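Local coordinates for piwi domain-containing protein (Vanderwaltozyma polyspora, PDB 5THE), which probably binds RNA and, as a budding-yeast Argonaute, is expected to use a guide strand to select target RNA for cleavage, this being its C-terminal lobe with the Piwi domain, at residues A[340-345]-A[487-492]; A[386-391]-A[452-457]; A[437-442]-A[471-476]. One frame throughout, in Å; residues are numbered along the deposited sequence.

Interaction 1: residues A[340-345]-A[487-492]; sequences MYFRDG and KVPAPV. With nucleotides of chain B.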
loop_
_atom_site.group_PDB
_atom_site.type_symbol
_atom_site.label_atom_id
_atom_site.label_comp_id
_atom_site.label_asym_id
_atom_site.label_seq_id
_atom_site.Cartn_x
_atom_site.Cartn_y
_atom_site.Cartn_z
ATOM N N MET A 340 6.808 -5.358 13.590
ATOM C CA MET A 340 6.369 -6.388 12.653
ATOM C C MET A 340 6.846 -5.986 11.265
ATOM O O MET A 340 6.439 -4.939 10.753
ATOM C CB MET A 340 4.847 -6.523 12.687
ATOM C CG MET A 340 4.273 -7.583 11.783
ATOM S SD MET A 340 3.967 -9.108 12.685
ATOM C CE MET A 340 3.023 -8.476 14.078
ATOM N N TYR A 341 7.698 -6.817 10.657
ATOM C CA TYR A 341 8.415 -6.472 9.431
ATOM C C TYR A 341 7.971 -7.383 8.284
ATOM O O TYR A 341 8.349 -8.559 8.224
ATOM C CB TYR A 341 9.918 -6.572 9.677
ATOM C CG TYR A 341 10.771 -6.350 8.456
ATOM C CD1 TYR A 341 10.627 -5.205 7.686
ATOM C CD2 TYR A 341 11.737 -7.281 8.082
ATOM C CE1 TYR A 341 11.419 -4.996 6.555
ATOM C CE2 TYR A 341 12.534 -7.085 6.964
ATOM C CZ TYR A 341 12.377 -5.936 6.210
ATOM O OH TYR A 341 13.170 -5.726 5.104
ATOM N N PHE A 342 7.164 -6.841 7.374
ATOM C CA PHE A 342 6.688 -7.607 6.223
ATOM C C PHE A 342 7.635 -7.375 5.060
ATOM O O PHE A 342 7.838 -6.234 4.646
ATOM C CB PHE A 342 5.274 -7.210 5.812
ATOM C CG PHE A 342 4.219 -7.774 6.696
ATOM C CD1 PHE A 342 3.658 -9.016 6.425
ATOM C CD2 PHE A 342 3.785 -7.068 7.795
ATOM C CE1 PHE A 342 2.675 -9.540 7.242
ATOM C CE2 PHE A 342 2.793 -7.593 8.620
ATOM C CZ PHE A 342 2.248 -8.833 8.338
ATOM N N ARG A 343 8.202 -8.451 4.531
ATOM C CA ARG A 343 9.197 -8.341 3.474
ATOM C C ARG A 343 8.637 -8.936 2.187
ATOM O O ARG A 343 8.313 -10.126 2.138
ATOM C CB ARG A 343 10.491 -9.045 3.869
ATOM C CG ARG A 343 11.496 -9.099 2.746
ATOM C CD ARG A 343 11.913 -7.724 2.278
ATOM N NE ARG A 343 13.300 -7.789 1.848
ATOM C CZ ARG A 343 13.667 -8.024 0.596
ATOM N NH1 ARG A 343 12.737 -8.169 -0.337
ATOM N NH2 ARG A 343 14.951 -8.097 0.278
ATOM N N ASP A 344 8.534 -8.111 1.149
ATOM C CA ASP A 344 8.036 -8.552 -0.149
ATOM C C ASP A 344 9.165 -8.511 -1.170
ATOM O O ASP A 344 10.173 -7.819 -0.995
ATOM C CB ASP A 344 6.874 -7.669 -0.630
ATOM C CG ASP A 344 6.138 -8.274 -1.794
ATOM O OD1 ASP A 344 5.653 -7.537 -2.670
ATOM O OD2 ASP A 344 6.047 -9.515 -1.834
ATOM N N GLY A 345 8.968 -9.225 -2.268
ATOM C CA GLY A 345 9.915 -9.143 -3.355
ATOM C C GLY A 345 11.162 -9.915 -2.997
ATOM O O GLY A 345 12.273 -9.364 -3.043
ATOM N N LYS A 487 -4.981 -8.933 -1.763
ATOM C CA LYS A 487 -4.434 -10.281 -1.781
ATOM C C LYS A 487 -3.227 -10.438 -0.870
ATOM O O LYS A 487 -2.751 -11.562 -0.684
ATOM C CB LYS A 487 -4.067 -10.676 -3.225
ATOM C CG LYS A 487 -2.997 -9.795 -3.907
ATOM C CD LYS A 487 -2.961 -10.121 -5.411
ATOM C CE LYS A 487 -1.842 -9.404 -6.152
ATOM N NZ LYS A 487 -1.907 -7.920 -6.025
ATOM N N VAL A 488 -2.759 -9.345 -0.280
ATOM C CA VAL A 488 -1.520 -9.299 0.490
ATOM C C VAL A 488 -1.720 -8.211 1.543
ATOM O O VAL A 488 -2.462 -7.258 1.287
ATOM C CB VAL A 488 -0.328 -9.047 -0.460
ATOM C CG1 VAL A 488 -0.235 -7.575 -0.866
ATOM C CG2 VAL A 488 0.951 -9.575 0.109
ATOM N N PRO A 489 -1.134 -8.302 2.737
ATOM C CA PRO A 489 -1.405 -7.268 3.750
ATOM C C PRO A 489 -1.068 -5.877 3.234
ATOM O O PRO A 489 -0.136 -5.694 2.449
ATOM C CB PRO A 489 -0.506 -7.675 4.921
ATOM C CG PRO A 489 -0.443 -9.210 4.789
ATOM C CD PRO A 489 -0.321 -9.402 3.279
ATOM N N ALA A 490 -1.849 -4.895 3.681
ATOM C CA ALA A 490 -1.681 -3.531 3.184
ATOM C C ALA A 490 -0.244 -3.013 3.260
ATOM O O ALA A 490 0.181 -2.335 2.313
ATOM C CB ALA A 490 -2.635 -2.599 3.941
ATOM N N PRO A 491 0.543 -3.283 4.311
ATOM C CA PRO A 491 1.938 -2.802 4.308
ATOM C C PRO A 491 2.726 -3.265 3.104
ATOM O O PRO A 491 3.558 -2.508 2.596
ATOM C CB PRO A 491 2.520 -3.401 5.599
ATOM C CG PRO A 491 1.349 -3.660 6.455
ATOM C CD PRO A 491 0.216 -3.993 5.565
ATOM N N VAL A 492 2.501 -4.511 2.662
ATOM C CA VAL A 492 3.215 -5.047 1.510
ATOM C C VAL A 492 2.786 -4.321 0.247
ATOM O O VAL A 492 3.618 -3.857 -0.536
ATOM C CB VAL A 492 2.980 -6.564 1.391
ATOM C CG1 VAL A 492 3.523 -7.100 0.036
ATOM C CG2 VAL A 492 3.608 -7.290 2.556
ATOM P P A B 5 -5.875 -7.018 -5.499
ATOM O OP1 A B 5 -5.413 -7.769 -4.297
ATOM O OP2 A B 5 -4.953 -6.146 -6.257
ATOM O "O5'" A B 5 -6.542 -8.083 -6.463
ATOM C "C5'" A B 5 -7.510 -8.986 -5.956
ATOM C "C4'" A B 5 -8.321 -9.594 -7.069
ATOM O "O4'" A B 5 -9.052 -8.553 -7.762
ATOM C "C3'" A B 5 -7.512 -10.279 -8.160
ATOM O "O3'" A B 5 -7.198 -11.606 -7.804
ATOM C "C2'" A B 5 -8.427 -10.179 -9.376
ATOM O "O2'" A B 5 -9.438 -11.171 -9.324
ATOM C "C1'" A B 5 -9.102 -8.830 -9.141
ATOM N N9 A B 5 -8.420 -7.745 -9.852
ATOM C C8 A B 5 -7.332 -7.001 -9.460
ATOM N N7 A B 5 -6.988 -6.104 -10.354
ATOM C C5 A B 5 -7.907 -6.285 -11.381
ATOM C C6 A B 5 -8.076 -5.637 -12.607
ATOM N N6 A B 5 -7.274 -4.647 -13.003
ATOM N N1 A B 5 -9.098 -6.061 -13.399
ATOM C C2 A B 5 -9.888 -7.066 -12.971
ATOM N N3 A B 5 -9.827 -7.751 -11.826
ATOM C C4 A B 5 -8.798 -7.298 -11.086
#
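Phe342 and Asp344, on one side of strand 339-344, meet Pro489, Pro491 and Val492 where helix 490-515 begins, a strand-to-helix junction within the RNase H-like fold of the Piwi domain. The contact buries 244 Å² in all and rests on packing rather than on direct polar pairing between the segments. Pro489, at the N-cap position, lays its CB over one face of the Phe342 ring; the two side chains cross at about a right angle, with Phe342 CE1 and Pro489 CG 4.0 Å apart. CG of Phe342, anti to the carbonyl carbon (chi1 -77°), carries the ring to the start of the helix, where Pro489 can cover it. Pro491 approaches the same ring obliquely, Phe342 CD2 lying 4.4 Å from its CG.

Val492 divides its two methyls between the strand residues. With CG1 anti to the backbone N (chi1 170°), that branch packs across the carboxylate of Asp344, its CG1 3.4 Å from Asp344 CG, while CG2 comes within 3.7 Å of Phe342 CB. The carboxylate oxygens take their polar partners from the neighbouring strand and the residue following it: OD1 forms a salt bridge with Lys390, and OD2 is hydrogen-bonded to Thr388. Arg343 points away from the helix, and its NH1 donates to Asp344 O at 2.7 Å, from above that carbonyl's plane. Just ahead of the helix, the loop reaches the bound RNA: Lys487 N donates to OP1 of A5 of chain B at 2.8 Å, with an N-H...O angle of 135°, and Lys487 CG packs 3.2 Å from that same OP1.

Interaction 2: residues A[386-391]-A[452-457]; sequences IATVKR and CHYWCL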
loop_
_atom_site.group_PDB
_atom_site.type_symbol
_atom_site.label_atom_id
_atom_site.label_comp_id
_atom_site.label_asym_id
_atom_site.label_seq_id
_atom_site.Cartn_x
_atom_site.Cartn_y
_atom_site.Cartn_z
ATOM N N ILE A 386 7.975 -11.335 8.519
ATOM C CA ILE A 386 7.151 -12.183 7.669
ATOM C C ILE A 386 7.440 -11.862 6.213
ATOM O O ILE A 386 7.339 -10.705 5.791
ATOM C CB ILE A 386 5.648 -12.020 7.957
ATOM C CG1 ILE A 386 5.353 -12.410 9.406
ATOM C CG2 ILE A 386 4.834 -12.881 6.970
ATOM C CD1 ILE A 386 3.884 -12.299 9.777
ATOM N N ALA A 387 7.784 -12.885 5.443
ATOM C CA ALA A 387 8.014 -12.719 4.020
ATOM C C ALA A 387 6.778 -13.167 3.254
ATOM O O ALA A 387 6.127 -14.149 3.620
ATOM C CB ALA A 387 9.249 -13.509 3.573
ATOM N N THR A 388 6.464 -12.443 2.190
ATOM C CA THR A 388 5.330 -12.742 1.331
ATOM C C THR A 388 5.805 -13.028 -0.084
ATOM O O THR A 388 6.675 -12.327 -0.617
ATOM C CB THR A 388 4.328 -11.575 1.313
ATOM O OG1 THR A 388 4.998 -10.374 0.906
ATOM C CG2 THR A 388 3.730 -11.369 2.714
ATOM N N VAL A 389 5.237 -14.070 -0.687
ATOM C CA VAL A 389 5.421 -14.363 -2.106
ATOM C C VAL A 389 4.023 -14.442 -2.700
ATOM O O VAL A 389 3.275 -15.388 -2.415
ATOM C CB VAL A 389 6.202 -15.666 -2.341
ATOM C CG1 VAL A 389 6.255 -16.011 -3.827
ATOM C CG2 VAL A 389 7.613 -15.565 -1.755
ATOM N N LYS A 390 3.645 -13.446 -3.502
ATOM C CA LYS A 390 2.259 -13.420 -3.953
ATOM C C LYS A 390 2.059 -13.989 -5.351
ATOM O O LYS A 390 0.922 -14.317 -5.703
ATOM C CB LYS A 390 1.678 -12.001 -3.870
ATOM C CG LYS A 390 2.480 -10.918 -4.519
ATOM C CD LYS A 390 1.758 -9.575 -4.394
ATOM C CE LYS A 390 2.704 -8.509 -3.907
ATOM N NZ LYS A 390 4.017 -8.584 -4.596
ATOM N N ARG A 391 3.117 -14.145 -6.143
ATOM C CA ARG A 391 3.031 -14.845 -7.421
ATOM C C ARG A 391 3.605 -16.241 -7.219
ATOM O O ARG A 391 4.805 -16.403 -6.986
ATOM C CB ARG A 391 3.768 -14.100 -8.532
ATOM C CG ARG A 391 3.023 -12.890 -9.068
ATOM C CD ARG A 391 3.747 -12.302 -10.283
ATOM N NE ARG A 391 3.749 -13.214 -11.430
ATOM C CZ ARG A 391 2.844 -13.201 -12.408
ATOM N NH1 ARG A 391 1.852 -12.317 -12.390
ATOM N NH2 ARG A 391 2.933 -14.070 -13.407
ATOM N N CYS A 452 -1.714 -15.875 -1.315
ATOM C CA CYS A 452 -0.422 -15.352 -0.902
ATOM C C CYS A 452 0.289 -16.407 -0.066
ATOM O O CYS A 452 -0.327 -17.062 0.785
ATOM C CB CYS A 452 -0.562 -14.061 -0.100
ATOM S SG CYS A 452 1.047 -13.315 0.314
ATOM N N HIS A 453 1.574 -16.599 -0.348
ATOM C CA HIS A 453 2.418 -17.518 0.412
ATOM C C HIS A 453 3.244 -16.713 1.416
ATOM O O HIS A 453 4.031 -15.844 1.025
ATOM C CB HIS A 453 3.321 -18.328 -0.529
ATOM C CG HIS A 453 3.861 -19.582 0.093
ATOM N ND1 HIS A 453 4.590 -20.513 -0.611
ATOM C CD2 HIS A 453 3.776 -20.052 1.363
ATOM C CE1 HIS A 453 4.930 -21.506 0.195
ATOM N NE2 HIS A 453 4.451 -21.249 1.399
ATOM N N TYR A 454 3.042 -16.988 2.704
ATOM C CA TYR A 454 3.682 -16.267 3.788
ATOM C C TYR A 454 4.703 -17.160 4.470
ATOM O O TYR A 454 4.469 -18.359 4.651
ATOM C CB TYR A 454 2.681 -15.829 4.855
ATOM C CG TYR A 454 1.585 -14.895 4.437
ATOM C CD1 TYR A 454 0.404 -15.378 3.877
ATOM C CD2 TYR A 454 1.700 -13.527 4.661
ATOM C CE1 TYR A 454 -0.620 -14.511 3.525
ATOM C CE2 TYR A 454 0.689 -12.655 4.310
ATOM C CZ TYR A 454 -0.475 -13.148 3.752
ATOM O OH TYR A 454 -1.496 -12.269 3.407
ATOM N N TRP A 455 5.802 -16.559 4.906
ATOM C CA TRP A 455 6.750 -17.235 5.775
ATOM C C TRP A 455 7.056 -16.340 6.964
ATOM O O TRP A 455 7.432 -15.183 6.784
ATOM C CB TRP A 455 8.044 -17.569 5.032
ATOM C CG TRP A 455 7.848 -18.325 3.740
ATOM C CD1 TRP A 455 7.276 -17.857 2.573
ATOM C CD2 TRP A 455 8.262 -19.658 3.471
ATOM N NE1 TRP A 455 7.302 -18.834 1.603
ATOM C CE2 TRP A 455 7.909 -19.948 2.127
ATOM C CE3 TRP A 455 8.903 -20.640 4.230
ATOM C CZ2 TRP A 455 8.166 -21.182 1.538
ATOM C CZ3 TRP A 455 9.161 -21.871 3.638
ATOM C CH2 TRP A 455 8.792 -22.130 2.303
ATOM N N CYS A 456 6.905 -16.867 8.173
ATOM C CA CYS A 456 7.518 -16.216 9.321
ATOM C C CYS A 456 8.990 -16.620 9.338
ATOM O O CYS A 456 9.316 -17.785 9.592
ATOM C CB CYS A 456 6.825 -16.600 10.621
ATOM S SG CYS A 456 7.608 -15.779 12.056
ATOM N N LEU A 457 9.876 -15.669 9.044
ATOM C CA LEU A 457 11.308 -15.929 8.987
ATOM C C LEU A 457 12.005 -15.664 10.314
ATOM O O LEU A 457 13.107 -16.180 10.544
ATOM C CB LEU A 457 11.955 -15.057 7.908
ATOM C CG LEU A 457 11.443 -15.166 6.463
ATOM C CD1 LEU A 457 12.283 -14.299 5.523
ATOM C CD2 LEU A 457 11.463 -16.604 6.004
#
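Thr388 sets its methyl against the ring of Tyr454, and Ile386 approaches that ring from its edge, both on one face of the pair formed by strands 383-389 and 452-459. Thr388 holds OG1 between the backbone N and the carbonyl carbon (chi1 56°), which places CG2 beside the backbone N and 3.5 Å from Tyr454 CD2. Ile386 uses its CG2 branch, anti to the backbone N, and this methyl lies near the plane of the ring, 3.9 Å from Tyr454 CD2. Within its own strand, Tyr454 has Cys452 SG over one face, offset toward the rim; the same sulfur is 3.8 Å from Thr388 CB.

On the other face, Ala387 CB packs 3.7 Å from Leu457 CD1. There His453 and Trp455 lie against each other: NE1 of Trp455 sits over the centre of the imidazole, whose NE2 is held by Asp436. Backbone bonds fix the register. Ala387 N donates to Trp455 O at 2.7 Å and Val389 N to His453 O at 2.7 Å, with reciprocal bonds from Trp455 N and His453 N. The axes of strand segments 386-389 and 452-457 approach to 4.5 Å, their N-to-C directions 158° apart, close to antiparallel. This is the antiparallel pairing of two sheet strands, part of the mixed sheet of an RNase H-like Piwi domain, where helix 465-475 covers the Ile386 and Tyr454 face and helix 351-373 the Ala387 and Leu457 face.

Interaction 3: residues A[437-442]-A[471-476]; sequences FFIQSH and ICNNLC. With nucleotides of chain B.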
loop_
_atom_site.group_PDB
_atom_site.type_symbol
_atom_site.label_atom_id
_atom_site.label_comp_id
_atom_site.label_asym_id
_atom_site.label_seq_id
_atom_site.Cartn_x
_atom_site.Cartn_y
_atom_site.Cartn_z
ATOM N N PHE A 437 2.569 -20.508 5.542
ATOM C CA PHE A 437 1.140 -20.738 5.376
ATOM C C PHE A 437 0.679 -19.944 4.164
ATOM O O PHE A 437 1.316 -18.970 3.759
ATOM C CB PHE A 437 0.339 -20.364 6.635
ATOM C CG PHE A 437 0.629 -18.996 7.170
ATOM C CD1 PHE A 437 -0.016 -17.883 6.656
ATOM C CD2 PHE A 437 1.533 -18.824 8.205
ATOM C CE1 PHE A 437 0.244 -16.624 7.150
ATOM C CE2 PHE A 437 1.804 -17.558 8.712
ATOM C CZ PHE A 437 1.160 -16.454 8.180
ATOM N N PHE A 438 -0.409 -20.406 3.564
ATOM C CA PHE A 438 -1.068 -19.686 2.485
ATOM C C PHE A 438 -2.322 -19.032 3.033
ATOM O O PHE A 438 -3.025 -19.622 3.858
ATOM C CB PHE A 438 -1.479 -20.616 1.339
ATOM C CG PHE A 438 -0.339 -21.228 0.585
ATOM C CD1 PHE A 438 0.276 -22.382 1.048
ATOM C CD2 PHE A 438 0.076 -20.683 -0.625
ATOM C CE1 PHE A 438 1.305 -22.966 0.344
ATOM C CE2 PHE A 438 1.107 -21.268 -1.348
ATOM C CZ PHE A 438 1.721 -22.410 -0.868
ATOM N N ILE A 439 -2.617 -17.826 2.559
ATOM C CA ILE A 439 -3.936 -17.234 2.774
ATOM C C ILE A 439 -4.394 -16.633 1.455
ATOM O O ILE A 439 -3.643 -15.909 0.797
ATOM C CB ILE A 439 -3.962 -16.162 3.881
ATOM C CG1 ILE A 439 -3.379 -16.685 5.193
ATOM C CG2 ILE A 439 -5.385 -15.729 4.130
ATOM C CD1 ILE A 439 -3.337 -15.632 6.333
ATOM N N GLN A 440 -5.606 -16.956 1.053
ATOM C CA GLN A 440 -6.241 -16.295 -0.078
ATOM C C GLN A 440 -7.231 -15.336 0.558
ATOM O O GLN A 440 -8.313 -15.738 0.968
ATOM C CB GLN A 440 -6.899 -17.305 -1.015
ATOM C CG GLN A 440 -7.479 -16.715 -2.271
ATOM C CD GLN A 440 -7.660 -17.773 -3.345
ATOM O OE1 GLN A 440 -6.884 -18.732 -3.412
ATOM N NE2 GLN A 440 -8.692 -17.621 -4.169
ATOM N N SER A 441 -6.826 -14.077 0.695
ATOM C CA SER A 441 -7.555 -13.133 1.529
ATOM C C SER A 441 -8.635 -12.380 0.767
ATOM O O SER A 441 -9.520 -11.790 1.393
ATOM C CB SER A 441 -6.561 -12.141 2.147
ATOM O OG SER A 441 -5.663 -11.696 1.124
ATOM N N HIS A 442 -8.607 -12.431 -0.557
ATOM C CA HIS A 442 -9.392 -11.570 -1.425
ATOM C C HIS A 442 -10.460 -12.355 -2.177
ATOM O O HIS A 442 -10.374 -13.577 -2.353
ATOM C CB HIS A 442 -8.479 -10.879 -2.434
ATOM C CG HIS A 442 -7.705 -11.837 -3.285
ATOM N ND1 HIS A 442 -6.692 -12.625 -2.781
ATOM C CD2 HIS A 442 -7.795 -12.136 -4.602
ATOM C CE1 HIS A 442 -6.195 -13.371 -3.753
ATOM N NE2 HIS A 442 -6.852 -13.098 -4.866
ATOM N N ILE A 471 -3.524 -11.652 11.914
ATOM C CA ILE A 471 -2.904 -10.375 11.563
ATOM C C ILE A 471 -2.774 -10.227 10.052
ATOM O O ILE A 471 -3.147 -9.198 9.473
ATOM C CB ILE A 471 -1.529 -10.269 12.240
ATOM C CG1 ILE A 471 -1.688 -9.899 13.700
ATOM C CG2 ILE A 471 -0.612 -9.307 11.498
ATOM C CD1 ILE A 471 -0.373 -9.621 14.277
ATOM N N CYS A 472 -2.175 -11.226 9.405
ATOM C CA CYS A 472 -1.995 -11.171 7.959
ATOM C C CYS A 472 -3.325 -10.974 7.265
ATOM O O CYS A 472 -3.479 -10.073 6.431
ATOM C CB CYS A 472 -1.324 -12.449 7.476
ATOM S SG CYS A 472 0.418 -12.483 7.926
ATOM N N ASN A 473 -4.314 -11.793 7.628
ATOM C CA ASN A 473 -5.623 -11.670 7.011
ATOM C C ASN A 473 -6.244 -10.313 7.321
ATOM O O ASN A 473 -6.732 -9.633 6.415
ATOM C CB ASN A 473 -6.542 -12.802 7.466
ATOM C CG ASN A 473 -7.864 -12.791 6.724
ATOM O OD1 ASN A 473 -7.889 -12.793 5.490
ATOM N ND2 ASN A 473 -8.962 -12.726 7.461
ATOM N N ASN A 474 -6.226 -9.897 8.598
ATOM C CA ASN A 474 -6.807 -8.609 8.976
ATOM C C ASN A 474 -6.165 -7.460 8.210
ATOM O O ASN A 474 -6.850 -6.523 7.778
ATOM C CB ASN A 474 -6.644 -8.360 10.482
ATOM C CG ASN A 474 -7.672 -9.096 11.312
ATOM O OD1 ASN A 474 -8.444 -9.897 10.797
ATOM N ND2 ASN A 474 -7.676 -8.828 12.603
ATOM N N LEU A 475 -4.846 -7.501 8.056
ATOM C CA LEU A 475 -4.172 -6.390 7.407
ATOM C C LEU A 475 -4.521 -6.279 5.930
ATOM O O LEU A 475 -4.217 -5.252 5.318
ATOM C CB LEU A 475 -2.666 -6.519 7.592
ATOM C CG LEU A 475 -2.150 -6.107 8.968
ATOM C CD1 LEU A 475 -0.688 -6.454 9.097
ATOM C CD2 LEU A 475 -2.365 -4.631 9.148
ATOM N N CYS A 476 -5.155 -7.300 5.357
ATOM C CA CYS A 476 -5.645 -7.234 3.985
ATOM C C CYS A 476 -6.891 -6.374 3.849
ATOM O O CYS A 476 -7.224 -5.971 2.732
ATOM C CB CYS A 476 -5.918 -8.648 3.475
ATOM S SG CYS A 476 -4.383 -9.606 3.268
ATOM P P A B 5 -5.875 -7.018 -5.499
ATOM O OP1 A B 5 -5.413 -7.769 -4.297
ATOM O OP2 A B 5 -4.953 -6.146 -6.257
ATOM O "O5'" A B 5 -6.542 -8.083 -6.463
ATOM C "C5'" A B 5 -7.510 -8.986 -5.956
ATOM C "C4'" A B 5 -8.321 -9.594 -7.069
ATOM O "O4'" A B 5 -9.052 -8.553 -7.762
ATOM C "C3'" A B 5 -7.512 -10.279 -8.160
ATOM O "O3'" A B 5 -7.198 -11.606 -7.804
ATOM C "C2'" A B 5 -8.427 -10.179 -9.376
ATOM O "O2'" A B 5 -9.438 -11.171 -9.324
ATOM C "C1'" A B 5 -9.102 -8.830 -9.141
ATOM N N9 A B 5 -8.420 -7.745 -9.852
ATOM C C8 A B 5 -7.332 -7.001 -9.460
ATOM N N7 A B 5 -6.988 -6.104 -10.354
ATOM C C5 A B 5 -7.907 -6.285 -11.381
ATOM C C6 A B 5 -8.076 -5.637 -12.607
ATOM N N6 A B 5 -7.274 -4.647 -13.003
ATOM N N1 A B 5 -9.098 -6.061 -13.399
ATOM C C2 A B 5 -9.888 -7.066 -12.971
ATOM N N3 A B 5 -9.827 -7.751 -11.826
ATOM C C4 A B 5 -8.798 -7.298 -11.086
ATOM P P A B 6 -5.768 -12.234 -8.145
ATOM O OP1 A B 6 -5.764 -13.527 -7.386
ATOM O OP2 A B 6 -4.691 -11.233 -7.994
ATOM O "O5'" A B 6 -5.832 -12.515 -9.703
ATOM C "C5'" A B 6 -6.653 -13.541 -10.210
ATOM C "C4'" A B 6 -6.777 -13.406 -11.695
ATOM O "O4'" A B 6 -7.373 -12.122 -12.004
ATOM C "C3'" A B 6 -5.470 -13.405 -12.472
ATOM O "O3'" A B 6 -4.979 -14.715 -12.713
ATOM C "C2'" A B 6 -5.858 -12.673 -13.740
ATOM O "O2'" A B 6 -6.595 -13.560 -14.573
ATOM C "C1'" A B 6 -6.815 -11.608 -13.185
ATOM N N9 A B 6 -6.121 -10.364 -12.815
ATOM C C8 A B 6 -5.491 -10.095 -11.624
ATOM N N7 A B 6 -4.956 -8.902 -11.548
ATOM C C5 A B 6 -5.259 -8.351 -12.782
ATOM C C6 A B 6 -4.962 -7.097 -13.323
ATOM N N6 A B 6 -4.276 -6.167 -12.650
ATOM N N1 A B 6 -5.407 -6.850 -14.579
ATOM C C2 A B 6 -6.098 -7.809 -15.227
ATOM N N3 A B 6 -6.443 -9.034 -14.818
ATOM C C4 A B 6 -5.980 -9.233 -13.574
HETATM O O HOH W 1 -10.096 -12.586 3.905
#
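Strand-on-helix packing of the RNase H-like Piwi domain brings Phe437 and Ile439 of strand 435-440, and Ser441 just after it, against Cys472, Asn473 and Cys476 of the region around the end of helix 465-475. Strand 437-440 and helix 471-475 run in nearly the same direction, their axes 9.6 Å apart at closest and 24° from parallel. Cys472 SG meets the Phe437 ring at its edge, a sulfur-aromatic contact: the sulfur is 5.3 Å from the ring centroid and 89° off the ring normal. Ile439 sends CD1 to Cys472 CB, 3.9 Å away, and its side chain crosses that of Asn473 at about a right angle. Further along, Ser441 OG lies 3.3 Å from Cys476 SG; the hydroxyl is hydrogen-bonded to Val486 O.

Just past the strand the chain reaches the bound RNA. In His442, CG between the backbone N and the carbonyl carbon (chi1 58°) swings the ring away from helix 465-475 to the RNA, where NE2 donates to OP1 of A6 of chain B at 2.8 Å, that oxygen lying near the ring plane. The CD2 corner of the ring packs 3.3 Å from O3' of A5 of chain B. Replacing the imidazole with the bare methyl of an alanine is likely to leave OP1 of A6 without this N-H donor and to open a gap beside the A5 sugar-phosphate. A water joins the two segments, donating 2.7 Å bonds to both Ser441 O and Asn473 OD1.

How the interactions relate
Along the chain, 340-345 comes first and waits for 487-492, so interaction 1 closes the widest loop, 141 residues between its segments. Nested in it are interaction 2, which returns 386-391 to 452-457 across 60 residues, and interaction 3, which joins 437-442 to 471-476 across 28. These two cross, because 437-442 precedes 452-457 and 471-476 follows it. Strand 383-389 lies between strands 339-344 and 452-459, and the latter also pairs with strand 435-440, so the three contacts share a sheet. Probable backbone hydrogen bonds link them: Arg343 N to Ile386 O, Tyr454 N to Phe437 O, and Ala490 N to Leu475 O between successive helices.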